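PDB 3E8T: takeout-like protein 1 from Epiphyas postvittana, which binds the long-chain quinone ubiquinone-8 in an internal pocket and probably serves as a carrier of hydrophobic ligands in insects. Local coordinates for residues Arg102-Pro107 / Lys183-Glu188; Lys119-His124 / Phe150-Asn155; Val127-Glu132 / Asp139-Lys144. All coordinates share one frame; numbering follows the deposited sequence. Where two conformers were deposited one is given.

Interaction 1: Arg102-Pro107 / Lys183-Glu188; sequences RILILP and KQVSEE. With UQ8 (Ubiquinone-8), chain B.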
loop_
_atom_site.group_PDB
_atom_site.type_symbol
_atom_site.label_atom_id
_atom_site.label_comp_id
_atom_site.label_asym_id
_atom_site.label_seq_id
_atom_site.Cartn_x
_atom_site.Cartn_y
_atom_site.Cartn_z
ATOM N N ARG A 102 6.928 -14.791 19.341
ATOM C CA ARG A 102 8.326 -14.707 18.975
ATOM C C ARG A 102 8.469 -14.063 17.618
ATOM O O ARG A 102 7.550 -14.070 16.794
ATOM C CB ARG A 102 9.018 -16.022 18.901
ATOM C CG ARG A 102 8.426 -16.928 17.989
ATOM C CD ARG A 102 9.188 -18.331 17.884
ATOM N NE ARG A 102 8.415 -19.227 17.026
ATOM C CZ ARG A 102 8.447 -19.253 15.705
ATOM N NH1 ARG A 102 9.334 -18.563 15.009
ATOM N NH2 ARG A 102 7.621 -20.076 15.047
ATOM N N ILE A 103 9.624 -13.472 17.428
ATOM C CA ILE A 103 10.014 -12.983 16.140
ATOM C C ILE A 103 11.222 -13.802 15.718
ATOM O O ILE A 103 12.310 -13.633 16.247
ATOM C CB ILE A 103 10.260 -11.481 16.271
ATOM C CG1 ILE A 103 10.681 -10.867 14.954
ATOM C CG2 ILE A 103 11.204 -11.200 17.405
ATOM C CD1 ILE A 103 9.693 -11.054 13.959
ATOM N N LEU A 104 10.990 -14.697 14.762
ATOM C CA LEU A 104 12.019 -15.615 14.292
ATOM C C LEU A 104 12.512 -16.443 15.481
ATOM O O LEU A 104 11.731 -17.250 16.035
ATOM C CB LEU A 104 13.102 -14.871 13.528
ATOM C CG LEU A 104 12.648 -13.869 12.446
ATOM C CD1 LEU A 104 13.845 -13.112 11.807
ATOM C CD2 LEU A 104 11.708 -14.450 11.368
ATOM N N ILE A 105 13.697 -16.218 16.016
ATOM C CA ILE A 105 14.246 -17.011 17.105
ATOM C C ILE A 105 14.224 -16.294 18.444
ATOM O O ILE A 105 14.710 -16.860 19.414
ATOM C CB ILE A 105 15.704 -17.419 16.766
ATOM C CG1 ILE A 105 16.635 -16.226 16.634
ATOM C CG2 ILE A 105 15.759 -18.320 15.503
ATOM C CD1 ILE A 105 18.104 -16.593 16.558
ATOM N N LEU A 106 13.672 -15.079 18.529
ATOM C CA LEU A 106 13.663 -14.352 19.816
ATOM C C LEU A 106 12.248 -14.169 20.351
ATOM O O LEU A 106 11.354 -13.787 19.633
ATOM C CB LEU A 106 14.246 -12.964 19.650
ATOM C CG LEU A 106 15.727 -12.761 19.425
ATOM C CD1 LEU A 106 16.013 -11.227 19.502
ATOM C CD2 LEU A 106 16.561 -13.552 20.448
ATOM N N PRO A 107 12.048 -14.378 21.633
ATOM C CA PRO A 107 10.764 -14.035 22.220
ATOM C C PRO A 107 10.502 -12.527 22.131
ATOM O O PRO A 107 11.469 -11.739 22.218
ATOM C CB PRO A 107 10.896 -14.502 23.667
ATOM C CG PRO A 107 12.124 -15.307 23.715
ATOM C CD PRO A 107 12.995 -14.955 22.579
ATOM N N LYS A 183 15.221 -7.786 5.981
ATOM C CA LYS A 183 14.655 -8.347 4.774
ATOM C C LYS A 183 13.799 -9.575 5.075
ATOM O O LYS A 183 12.675 -9.714 4.616
ATOM C CB LYS A 183 15.760 -8.675 3.753
ATOM C CG LYS A 183 15.275 -9.205 2.433
ATOM C CD LYS A 183 14.440 -8.239 1.666
ATOM C CE LYS A 183 14.086 -8.847 0.312
ATOM N NZ LYS A 183 13.325 -7.846 -0.463
ATOM N N GLN A 184 14.324 -10.464 5.919
ATOM C CA GLN A 184 13.573 -11.634 6.333
ATOM C C GLN A 184 12.262 -11.213 7.016
ATOM O O GLN A 184 11.221 -11.808 6.783
ATOM C CB GLN A 184 14.417 -12.478 7.275
ATOM C CG GLN A 184 13.675 -13.653 7.832
ATOM C CD GLN A 184 14.532 -14.592 8.644
ATOM O OE1 GLN A 184 15.580 -14.193 9.131
ATOM N NE2 GLN A 184 14.052 -15.785 8.837
ATOM N N VAL A 185 12.332 -10.213 7.921
ATOM C CA VAL A 185 11.144 -9.759 8.606
ATOM C C VAL A 185 10.129 -9.223 7.609
ATOM O O VAL A 185 8.932 -9.506 7.721
ATOM C CB VAL A 185 11.544 -8.712 9.682
ATOM C CG1 VAL A 185 10.283 -8.069 10.288
ATOM C CG2 VAL A 185 12.354 -9.403 10.789
ATOM N N SER A 186 10.587 -8.466 6.598
ATOM C CA SER A 186 9.659 -7.954 5.596
ATOM C C SER A 186 8.976 -9.098 4.827
ATOM O O SER A 186 7.787 -9.011 4.502
ATOM C CB SER A 186 10.331 -6.988 4.632
ATOM O OG SER A 186 11.153 -7.632 3.662
ATOM N N GLU A 187 9.712 -10.162 4.522
ATOM C CA GLU A 187 9.118 -11.286 3.771
ATOM C C GLU A 187 8.167 -12.098 4.632
ATOM O O GLU A 187 7.184 -12.631 4.150
ATOM C CB GLU A 187 10.197 -12.211 3.187
ATOM C CG GLU A 187 10.950 -11.595 2.047
ATOM C CD GLU A 187 11.510 -12.605 1.012
ATOM O OE1 GLU A 187 11.117 -13.827 0.882
ATOM O OE2 GLU A 187 12.382 -12.074 0.268
ATOM N N GLU A 188 8.412 -12.193 5.917
ATOM C CA GLU A 188 7.511 -12.920 6.814
ATOM C C GLU A 188 6.214 -12.197 7.088
ATOM O O GLU A 188 5.170 -12.827 7.160
ATOM C CB GLU A 188 8.180 -13.167 8.151
ATOM C CG GLU A 188 9.188 -14.252 8.094
ATOM C CD GLU A 188 8.605 -15.660 8.132
ATOM O OE1 GLU A 188 7.381 -15.847 8.188
ATOM O OE2 GLU A 188 9.414 -16.597 8.062
HETATM C C45 UQ8 B . 6.388 -5.905 15.889
HETATM C C44 UQ8 B . 7.238 -6.890 15.082
HETATM C C46 UQ8 B . 8.341 -7.415 15.962
HETATM C C43 UQ8 B . 7.815 -6.282 13.817
HETATM C C42 UQ8 B . 6.757 -5.477 13.047
HETATM C C41 UQ8 B . 5.739 -6.434 12.440
HETATM C C39 UQ8 B . 5.425 -6.027 11.016
HETATM C C40 UQ8 B . 3.995 -5.732 10.568
HETATM C C38 UQ8 B . 6.430 -5.991 10.088
HETATM C C37 UQ8 B . 6.264 -5.628 8.759
HETATM C C36 UQ8 B . 7.677 -5.430 8.211
HETATM C C34 UQ8 B . 7.697 -4.852 6.808
HETATM C C35 UQ8 B . 8.947 -4.467 6.344
HETATM C C33 UQ8 B . 6.520 -4.656 6.090
HETATM C C32 UQ8 B . 6.365 -4.176 4.794
HETATM C C31 UQ8 B . 4.954 -3.539 4.685
HETATM C C29 UQ8 B . 4.588 -3.119 3.268
HETATM C C30 UQ8 B . 4.887 -4.068 2.064
HETATM C C28 UQ8 B . 3.987 -1.884 3.048
HETATM C C27 UQ8 B . 3.609 -1.386 1.807
HETATM C C26 UQ8 B . 2.390 -0.457 1.916
HETATM C C24 UQ8 B . 2.140 0.268 0.589
HETATM C C25 UQ8 B . 3.122 1.339 0.085
HETATM C C23 UQ8 B . 1.027 -0.052 -0.158
HETATM C C22 UQ8 B . 0.637 0.509 -1.377
HETATM C C21 UQ8 B . -0.565 -0.232 -1.961
HETATM C C19 UQ8 B . -0.858 0.058 -3.434
HETATM C C20 UQ8 B . -1.956 -0.841 -4.001
HETATM C C18 UQ8 B . -1.100 1.546 -3.724
HETATM C C17 UQ8 B . -1.487 1.775 -5.192
HETATM C C16 UQ8 B . -1.275 3.229 -5.648
HETATM C C14 UQ8 B . -2.025 3.448 -6.957
HETATM C C15 UQ8 B . -2.027 2.327 -8.013
HETATM C C13 UQ8 B . -2.730 4.625 -7.201
HETATM C C12 UQ8 B . -3.442 4.849 -8.377
HETATM C C11 UQ8 B . -3.561 6.341 -8.752
HETATM C C9 UQ8 B . -3.777 6.526 -10.266
HETATM C C10 UQ8 B . -4.257 5.236 -10.953
HETATM C C8 UQ8 B . -4.762 7.670 -10.486
HETATM C C7 UQ8 B . -6.120 7.196 -11.015
HETATM C C6 UQ8 B . -6.141 6.987 -12.548
HETATM C C1 UQ8 B . -6.752 5.842 -13.074
HETATM C C1M UQ8 B . -7.318 4.927 -12.187
HETATM C C2 UQ8 B . -6.799 5.599 -14.453
HETATM O O2 UQ8 B . -7.343 4.592 -14.915
HETATM C C3 UQ8 B . -6.237 6.509 -15.334
HETATM O O3 UQ8 B . -6.285 6.271 -16.675
HETATM C C3M UQ8 B . -7.519 6.743 -17.213
HETATM C C4 UQ8 B . -5.616 7.652 -14.843
HETATM O O4 UQ8 B . -5.068 8.537 -15.728
HETATM C C4M UQ8 B . -4.152 7.870 -16.610
HETATM C C5 UQ8 B . -5.567 7.887 -13.462
HETATM O O5 UQ8 B . -5.019 8.916 -13.057
#
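Leu104 and Gln184 reach for each other from opposite directions. The two methyls of Leu104 lie against the amide: CD1 lies 3.4 Å from Gln184 OE1, and CD2 lies 3.7 Å from Gln184 NE2. These are van der Waals contacts. Gln184 gets there with CG anti to its backbone N (chi1 176°) and an extended chain beyond. One helical turn on, Glu188 bends at chi2 and brings its CG to 4.1 Å from Leu104 CD2; its OE1 is hydrogen-bonded to Ser52 OG. Deeper in, Leu104 CD1 also touches Val185 CG2, at 4.1 Å. Leu104 is placed by a type II' beta turn, Ile103 to Leu106, in which it has a positive phi of 58°. The guanidinium of Arg102 braces the turn, with NH1 giving a hydrogen bond of 2.9 Å to Leu104 O. An alanine for Leu104 would lack CG and both methyls, and is likely to open a gap beside Gln184 and Val185, leaving the turn poorly packed on the helix. On the same helix, Ser186 CB is 3.3 Å from ubiquinone C35. The turn ends a beta hairpin of strands 102-103 and 106-111. It rests against helix 182-211, while Ile103 and Leu106 also pack on helix 168-180.

Interaction 2: Lys119-His124 / Phe150-Asn155; sequences KNIHIH and FDVKDN. With UQ8 (Ubiquinone-8), chain B.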
loop_
_atom_site.group_PDB
_atom_site.type_symbol
_atom_site.label_atom_id
_atom_site.label_comp_id
_atom_site.label_asym_id
_atom_site.label_seq_id
_atom_site.Cartn_x
_atom_site.Cartn_y
_atom_site.Cartn_z
ATOM N N LYS A 119 12.552 1.776 2.890
ATOM C CA LYS A 119 13.293 2.495 1.872
ATOM C C LYS A 119 13.291 1.690 0.598
ATOM O O LYS A 119 13.711 0.545 0.567
ATOM C CB LYS A 119 14.714 2.752 2.334
ATOM C CG LYS A 119 15.496 3.631 1.381
ATOM C CD LYS A 119 16.885 3.963 1.851
ATOM C CE LYS A 119 17.528 4.985 0.846
ATOM N NZ LYS A 119 19.007 5.252 0.974
ATOM N N ASN A 120 12.813 2.324 -0.465
ATOM C CA ASN A 120 12.792 1.768 -1.796
ATOM C C ASN A 120 11.988 0.483 -1.828
ATOM O O ASN A 120 12.457 -0.566 -2.286
ATOM C CB ASN A 120 14.217 1.574 -2.326
ATOM C CG ASN A 120 14.282 1.438 -3.822
ATOM O OD1 ASN A 120 13.381 1.848 -4.531
ATOM N ND2 ASN A 120 15.369 0.852 -4.285
ATOM N N ILE A 121 10.733 0.593 -1.416
ATOM C CA ILE A 121 9.822 -0.506 -1.576
ATOM C C ILE A 121 9.228 -0.470 -2.984
ATOM O O ILE A 121 8.683 0.554 -3.378
ATOM C CB ILE A 121 8.778 -0.629 -0.416
ATOM C CG1 ILE A 121 7.936 -1.890 -0.616
ATOM C CG2 ILE A 121 7.952 0.616 -0.312
ATOM C CD1 ILE A 121 7.033 -2.204 0.602
ATOM N N HIS A 122 9.330 -1.582 -3.698
ATOM C CA HIS A 122 8.753 -1.758 -5.006
ATOM C C HIS A 122 7.504 -2.580 -4.918
ATOM O O HIS A 122 7.439 -3.560 -4.173
ATOM C CB HIS A 122 9.763 -2.415 -5.930
ATOM C CG HIS A 122 10.866 -1.479 -6.342
ATOM N ND1 HIS A 122 11.052 -1.062 -7.645
ATOM C CD2 HIS A 122 11.758 -0.777 -5.609
ATOM C CE1 HIS A 122 12.037 -0.185 -7.690
ATOM N NE2 HIS A 122 12.505 -0.019 -6.480
ATOM N N ILE A 123 6.469 -2.111 -5.615
ATOM C CA ILE A 123 5.165 -2.699 -5.607
ATOM C C ILE A 123 4.758 -3.059 -7.036
ATOM O O ILE A 123 4.946 -2.286 -7.948
ATOM C CB ILE A 123 4.089 -1.760 -5.024
ATOM C CG1 ILE A 123 4.485 -1.298 -3.634
ATOM C CG2 ILE A 123 2.724 -2.392 -5.012
ATOM C CD1 ILE A 123 4.515 -2.318 -2.625
ATOM N N HIS A 124 4.237 -4.255 -7.224
ATOM C CA HIS A 124 3.672 -4.734 -8.496
ATOM C C HIS A 124 2.188 -5.012 -8.283
ATOM O O HIS A 124 1.810 -5.918 -7.541
ATOM C CB HIS A 124 4.409 -5.992 -8.993
ATOM C CG HIS A 124 3.914 -6.540 -10.294
ATOM N ND1 HIS A 124 4.222 -5.960 -11.503
ATOM C CD2 HIS A 124 3.140 -7.623 -10.581
ATOM C CE1 HIS A 124 3.652 -6.653 -12.476
ATOM N NE2 HIS A 124 3.010 -7.678 -11.951
ATOM N N PHE A 150 5.233 -7.182 -3.325
ATOM C CA PHE A 150 6.146 -6.161 -2.886
ATOM C C PHE A 150 7.571 -6.714 -2.732
ATOM O O PHE A 150 7.788 -7.934 -2.556
ATOM C CB PHE A 150 5.663 -5.512 -1.566
ATOM C CG PHE A 150 5.794 -6.391 -0.373
ATOM C CD1 PHE A 150 6.945 -6.416 0.372
ATOM C CD2 PHE A 150 4.796 -7.301 -0.075
ATOM C CE1 PHE A 150 7.085 -7.280 1.441
ATOM C CE2 PHE A 150 4.940 -8.181 1.010
ATOM C CZ PHE A 150 6.097 -8.171 1.726
ATOM N N ASP A 151 8.510 -5.795 -2.754
ATOM C CA ASP A 151 9.912 -6.122 -2.503
ATOM C C ASP A 151 10.562 -4.889 -1.886
ATOM O O ASP A 151 10.682 -3.849 -2.559
ATOM C CB ASP A 151 10.552 -6.435 -3.859
ATOM C CG ASP A 151 12.013 -6.739 -3.802
ATOM O OD1 ASP A 151 12.611 -6.747 -2.741
ATOM O OD2 ASP A 151 12.603 -6.971 -4.913
ATOM N N VAL A 152 10.938 -4.965 -0.610
ATOM C CA VAL A 152 11.685 -3.871 0.021
ATOM C C VAL A 152 13.124 -4.001 -0.405
ATOM O O VAL A 152 13.800 -4.973 -0.057
ATOM C CB VAL A 152 11.555 -3.899 1.551
ATOM C CG1 VAL A 152 12.298 -2.708 2.117
ATOM C CG2 VAL A 152 10.080 -3.929 1.995
ATOM N N LYS A 153 13.574 -3.088 -1.279
ATOM C CA LYS A 153 14.889 -3.300 -1.900
ATOM C C LYS A 153 16.059 -2.749 -1.130
ATOM O O LYS A 153 17.146 -3.327 -1.209
ATOM C CB LYS A 153 14.907 -2.711 -3.310
ATOM C CG LYS A 153 14.069 -3.453 -4.274
ATOM C CD LYS A 153 14.420 -3.151 -5.741
ATOM C CE LYS A 153 13.615 -4.007 -6.622
ATOM N NZ LYS A 153 14.105 -5.401 -6.659
ATOM N N ASP A 154 15.912 -1.621 -0.437
ATOM C CA ASP A 154 17.053 -0.981 0.194
ATOM C C ASP A 154 17.186 -1.337 1.638
ATOM O O ASP A 154 18.244 -1.817 2.011
ATOM C CB ASP A 154 17.080 0.522 -0.012
ATOM C CG ASP A 154 17.417 0.920 -1.419
ATOM O OD1 ASP A 154 17.477 0.052 -2.303
ATOM O OD2 ASP A 154 17.620 2.134 -1.589
ATOM N N ASN A 155 16.177 -1.037 2.459
ATOM C CA ASN A 155 16.206 -1.458 3.850
ATOM C C ASN A 155 14.906 -1.070 4.539
ATOM O O ASN A 155 14.040 -0.439 3.967
ATOM C CB ASN A 155 17.524 -1.000 4.578
ATOM C CG ASN A 155 17.854 0.476 4.353
ATOM O OD1 ASN A 155 17.054 1.337 4.671
ATOM N ND2 ASN A 155 19.018 0.759 3.772
HETATM C C45 UQ8 B . 6.388 -5.905 15.889
HETATM C C44 UQ8 B . 7.238 -6.890 15.082
HETATM C C46 UQ8 B . 8.341 -7.415 15.962
HETATM C C43 UQ8 B . 7.815 -6.282 13.817
HETATM C C42 UQ8 B . 6.757 -5.477 13.047
HETATM C C41 UQ8 B . 5.739 -6.434 12.440
HETATM C C39 UQ8 B . 5.425 -6.027 11.016
HETATM C C40 UQ8 B . 3.995 -5.732 10.568
HETATM C C38 UQ8 B . 6.430 -5.991 10.088
HETATM C C37 UQ8 B . 6.264 -5.628 8.759
HETATM C C36 UQ8 B . 7.677 -5.430 8.211
HETATM C C34 UQ8 B . 7.697 -4.852 6.808
HETATM C C35 UQ8 B . 8.947 -4.467 6.344
HETATM C C33 UQ8 B . 6.520 -4.656 6.090
HETATM C C32 UQ8 B . 6.365 -4.176 4.794
HETATM C C31 UQ8 B . 4.954 -3.539 4.685
HETATM C C29 UQ8 B . 4.588 -3.119 3.268
HETATM C C30 UQ8 B . 4.887 -4.068 2.064
HETATM C C28 UQ8 B . 3.987 -1.884 3.048
HETATM C C27 UQ8 B . 3.609 -1.386 1.807
HETATM C C26 UQ8 B . 2.390 -0.457 1.916
HETATM C C24 UQ8 B . 2.140 0.268 0.589
HETATM C C25 UQ8 B . 3.122 1.339 0.085
HETATM C C23 UQ8 B . 1.027 -0.052 -0.158
HETATM C C22 UQ8 B . 0.637 0.509 -1.377
HETATM C C21 UQ8 B . -0.565 -0.232 -1.961
HETATM C C19 UQ8 B . -0.858 0.058 -3.434
HETATM C C20 UQ8 B . -1.956 -0.841 -4.001
HETATM C C18 UQ8 B . -1.100 1.546 -3.724
HETATM C C17 UQ8 B . -1.487 1.775 -5.192
HETATM C C16 UQ8 B . -1.275 3.229 -5.648
HETATM C C14 UQ8 B . -2.025 3.448 -6.957
HETATM C C15 UQ8 B . -2.027 2.327 -8.013
HETATM C C13 UQ8 B . -2.730 4.625 -7.201
HETATM C C12 UQ8 B . -3.442 4.849 -8.377
HETATM C C11 UQ8 B . -3.561 6.341 -8.752
HETATM C C9 UQ8 B . -3.777 6.526 -10.266
HETATM C C10 UQ8 B . -4.257 5.236 -10.953
HETATM C C8 UQ8 B . -4.762 7.670 -10.486
HETATM C C7 UQ8 B . -6.120 7.196 -11.015
HETATM C C6 UQ8 B . -6.141 6.987 -12.548
HETATM C C1 UQ8 B . -6.752 5.842 -13.074
HETATM C C1M UQ8 B . -7.318 4.927 -12.187
HETATM C C2 UQ8 B . -6.799 5.599 -14.453
HETATM O O2 UQ8 B . -7.343 4.592 -14.915
HETATM C C3 UQ8 B . -6.237 6.509 -15.334
HETATM O O3 UQ8 B . -6.285 6.271 -16.675
HETATM C C3M UQ8 B . -7.519 6.743 -17.213
HETATM C C4 UQ8 B . -5.616 7.652 -14.843
HETATM O O4 UQ8 B . -5.068 8.537 -15.728
HETATM C C4M UQ8 B . -4.152 7.870 -16.610
HETATM C C5 UQ8 B . -5.567 7.887 -13.462
HETATM O O5 UQ8 B . -5.019 8.916 -13.057
#
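Lys119, which has the most surface buried here, crosses Asp154 at a slant. With CG anti to the backbone N (chi1 -174°), its extended chain lays CG and CD past Asp154 CB, 3.8 Å from CG. Lys119 CE is 3.8 Å from Asp154 OD2. The ammonium stays beyond salt-bridge range.

On the backbone, Lys119 N bonds to Asn155 O at 2.9 Å. Lys119 O accepts from Asp154 N at 3.2 Å and, weakly, from Asn155 N. Asp154 and Asn155 thus both face Lys119, a classic beta bulge. The Asp154 carboxylate takes a nearly straight bond from Asn120 ND2 to OD1, 3.0 Å and 175° at the hydrogen. OD1 lies in the plane of the Asn120 amide, but ND2 meets it from above the carboxylate plane; the two planes are 72° apart.

His122 carries the next part of the contact. The Lys153 and His122 side chains cross at about a right angle, and Lys153 CD lies over one ring face toward its rim in a CH-pi contact, 3.8 Å from the centroid. The bend at chi4 then takes Lys153 NZ back to Asp151 OD2 in a salt bridge. Asp151 has a second partner: OD1 forms a salt bridge with Lys183. His88 stacks with the His122 ring.

Ile121, Ile123, Val152 and Phe150 point to the other side of the sheet. There the ubiquinone methyl C30 lies over one face of the Phe150 ring, 3.5 Å from Phe150 CG.

The arrangement is an antiparallel strand pair ended by this bulge, with Ile121 and Phe150 of its apolar face lining the ubiquinone pocket.

Interaction 3: Val127-Glu132 / Asp139-Lys144; sequences VSYEME and DHVIFK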
loop_
_atom_site.group_PDB
_atom_site.type_symbol
_atom_site.label_atom_id
_atom_site.label_comp_id
_atom_site.label_asym_id
_atom_site.label_seq_id
_atom_site.Cartn_x
_atom_site.Cartn_y
_atom_site.Cartn_z
ATOM N N VAL A 127 -4.530 -5.380 -11.824
ATOM C CA VAL A 127 -5.959 -5.187 -11.622
ATOM C C VAL A 127 -6.694 -5.713 -12.836
ATOM O O VAL A 127 -6.294 -5.437 -13.973
ATOM C CB VAL A 127 -6.283 -3.703 -11.479
ATOM C CG1 VAL A 127 -7.796 -3.421 -11.479
ATOM C CG2 VAL A 127 -5.571 -3.099 -10.251
ATOM N N SER A 128 -7.768 -6.466 -12.611
ATOM C CA SER A 128 -8.685 -6.834 -13.672
ATOM C C SER A 128 -9.864 -5.895 -13.698
ATOM O O SER A 128 -10.307 -5.416 -12.653
ATOM C CB SER A 128 -9.129 -8.248 -13.493
ATOM O OG SER A 128 -9.681 -8.409 -12.238
ATOM N N TYR A 129 -10.358 -5.602 -14.897
ATOM C CA TYR A 129 -11.453 -4.640 -15.032
ATOM C C TYR A 129 -12.382 -5.098 -16.140
ATOM O O TYR A 129 -12.054 -5.954 -16.964
ATOM C CB TYR A 129 -10.918 -3.222 -15.357
ATOM C CG TYR A 129 -10.398 -3.096 -16.727
ATOM C CD1 TYR A 129 -11.261 -2.758 -17.764
ATOM C CD2 TYR A 129 -9.056 -3.364 -17.050
ATOM C CE1 TYR A 129 -10.809 -2.659 -19.048
ATOM C CE2 TYR A 129 -8.603 -3.270 -18.365
ATOM C CZ TYR A 129 -9.510 -2.929 -19.370
ATOM O OH TYR A 129 -9.074 -2.845 -20.657
ATOM N N GLU A 130 -13.530 -4.447 -16.173
ATOM C CA GLU A 130 -14.453 -4.569 -17.280
ATOM C C GLU A 130 -14.886 -3.167 -17.665
ATOM O O GLU A 130 -15.080 -2.329 -16.786
ATOM C CB GLU A 130 -15.668 -5.363 -16.820
ATOM C CG GLU A 130 -15.422 -6.866 -16.672
ATOM C CD GLU A 130 -15.265 -7.565 -18.003
ATOM O OE1 GLU A 130 -16.170 -7.413 -18.853
ATOM O OE2 GLU A 130 -14.236 -8.250 -18.197
ATOM N N MET A 131 -15.038 -2.929 -18.960
ATOM C CA MET A 131 -15.633 -1.704 -19.456
ATOM C C MET A 131 -17.125 -1.948 -19.469
ATOM O O MET A 131 -17.601 -2.910 -20.101
ATOM C CB MET A 131 -15.165 -1.393 -20.879
ATOM C CG MET A 131 -13.718 -1.024 -21.080
ATOM S SD MET A 131 -13.255 0.407 -20.168
ATOM C CE MET A 131 -14.698 1.409 -20.306
ATOM N N GLU A 132 -17.849 -1.113 -18.738
ATOM C CA GLU A 132 -19.293 -1.296 -18.573
ATOM C C GLU A 132 -20.038 -0.024 -18.860
ATOM O O GLU A 132 -19.630 1.049 -18.420
ATOM C CB GLU A 132 -19.615 -1.718 -17.126
ATOM C CG GLU A 132 -18.937 -3.025 -16.714
ATOM C CD GLU A 132 -19.238 -3.486 -15.290
ATOM O OE1 GLU A 132 -19.865 -2.751 -14.477
ATOM O OE2 GLU A 132 -18.805 -4.602 -14.946
ATOM N N ASP A 139 -19.959 4.857 -20.461
ATOM C CA ASP A 139 -18.942 3.843 -20.249
ATOM C C ASP A 139 -17.980 4.241 -19.144
ATOM O O ASP A 139 -17.479 5.360 -19.078
ATOM C CB ASP A 139 -18.171 3.606 -21.543
ATOM C CG ASP A 139 -19.013 2.886 -22.617
ATOM O OD1 ASP A 139 -20.191 2.559 -22.375
ATOM O OD2 ASP A 139 -18.465 2.634 -23.703
ATOM N N HIS A 140 -17.701 3.292 -18.280
ATOM C CA HIS A 140 -16.738 3.429 -17.181
ATOM C C HIS A 140 -15.837 2.219 -17.132
ATOM O O HIS A 140 -16.283 1.109 -17.433
ATOM C CB HIS A 140 -17.448 3.476 -15.837
ATOM C CG HIS A 140 -18.316 4.676 -15.658
ATOM N ND1 HIS A 140 -19.674 4.670 -15.884
ATOM C CD2 HIS A 140 -18.008 5.927 -15.245
ATOM C CE1 HIS A 140 -20.155 5.881 -15.655
ATOM N NE2 HIS A 140 -19.175 6.660 -15.251
ATOM N N VAL A 141 -14.614 2.410 -16.645
ATOM C CA VAL A 141 -13.770 1.281 -16.256
ATOM C C VAL A 141 -14.166 0.838 -14.861
ATOM O O VAL A 141 -14.099 1.618 -13.918
ATOM C CB VAL A 141 -12.314 1.683 -16.259
ATOM C CG1 VAL A 141 -11.408 0.607 -15.608
ATOM C CG2 VAL A 141 -11.883 1.938 -17.655
ATOM N N ILE A 142 -14.545 -0.436 -14.742
ATOM C CA ILE A 142 -14.986 -1.008 -13.501
ATOM C C ILE A 142 -13.947 -2.033 -13.021
ATOM O O ILE A 142 -13.812 -3.071 -13.587
ATOM C CB ILE A 142 -16.400 -1.616 -13.605
ATOM C CG1 ILE A 142 -17.392 -0.584 -14.137
ATOM C CG2 ILE A 142 -16.847 -2.177 -12.231
ATOM C CD1 ILE A 142 -17.550 0.651 -13.243
ATOM N N PHE A 143 -13.227 -1.665 -11.990
ATOM C CA PHE A 143 -12.258 -2.569 -11.394
ATOM C C PHE A 143 -12.932 -3.740 -10.710
ATOM O O PHE A 143 -13.944 -3.568 -10.032
ATOM C CB PHE A 143 -11.431 -1.835 -10.348
ATOM C CG PHE A 143 -10.317 -0.996 -10.885
ATOM C CD1 PHE A 143 -10.133 -0.772 -12.220
ATOM C CD2 PHE A 143 -9.372 -0.477 -9.971
ATOM C CE1 PHE A 143 -9.041 -0.021 -12.683
ATOM C CE2 PHE A 143 -8.301 0.261 -10.416
ATOM C CZ PHE A 143 -8.141 0.502 -11.754
ATOM N N LYS A 144 -12.354 -4.937 -10.842
ATOM C CA LYS A 144 -12.953 -6.157 -10.342
ATOM C C LYS A 144 -12.089 -6.778 -9.243
ATOM O O LYS A 144 -12.564 -6.946 -8.082
ATOM C CB LYS A 144 -13.167 -7.146 -11.482
ATOM C CG LYS A 144 -14.136 -6.649 -12.541
ATOM C CD LYS A 144 -15.534 -6.357 -12.019
ATOM C CE LYS A 144 -16.458 -5.901 -13.140
ATOM N NZ LYS A 144 -17.888 -5.715 -12.638
HETATM O O HOH W 1 -20.552 1.855 -15.916
#
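This is an antiparallel strand pair near the turn end of the hairpin formed by strands 113-133 and 139-153. Glu130 with Ile142 and Glu132 with His140 are hydrogen-bonded pairs; Lys144 N adds a bond to Ser128 O. On the face of Val127, Tyr129 and Met131 the contact is apolar. Val127 CG1 sits over the centre of the Phe143 ring, 3.5 Å from the centroid and 9° off the normal, a CH-pi contact. Tyr129 CB meets Val141 CG1 at 3.9 Å. Met131 bends at chi2 and chi3, which lays SD against Val141 CG2.

The other face is mixed, charged groups around Ile142. Lys144 and Glu132 come from opposite directions and form a salt bridge, NZ to OE2 at 2.7 Å, on the syn side of the carboxylate. Glu132 crosses Ile142 at about a right angle, OE1 3.3 Å from Ile142 CG1. A water bridges Glu132 O and His140 ND1.

Helix 182-211 covers Phe143 through Ile205 and Leu209, and Ile214 packs on Met131 and Val141. The Phe143 side chain is about 5 Å from the ubiquinone. Such a long twisted hairpin against a long helix fits the fold of the juvenile hormone binding protein family.

Overall arrangement
Interactions 2 and 3 belong to one hairpin, strands 113-133 and 139-153, with centres about 28 Å apart. Interaction 2 lies nearer the middle of the chain and interaction 3 nearer the hairpin's turn. Interaction 1 is at the far end: its centre is about 39 Å from that of interaction 3, on the opposite side of the chain's centre. Interactions 1 and 2 touch directly. Lys183 NZ forms a salt bridge with Asp151 OD1 at 2.6 Å, and Ser186 packs on Phe150 and Val152, tying helix 182-211 to the hairpin. Ubiquinone-8 runs past all three: Ser186, Ile121 and Phe150 line its pocket, and Phe143 lies close by.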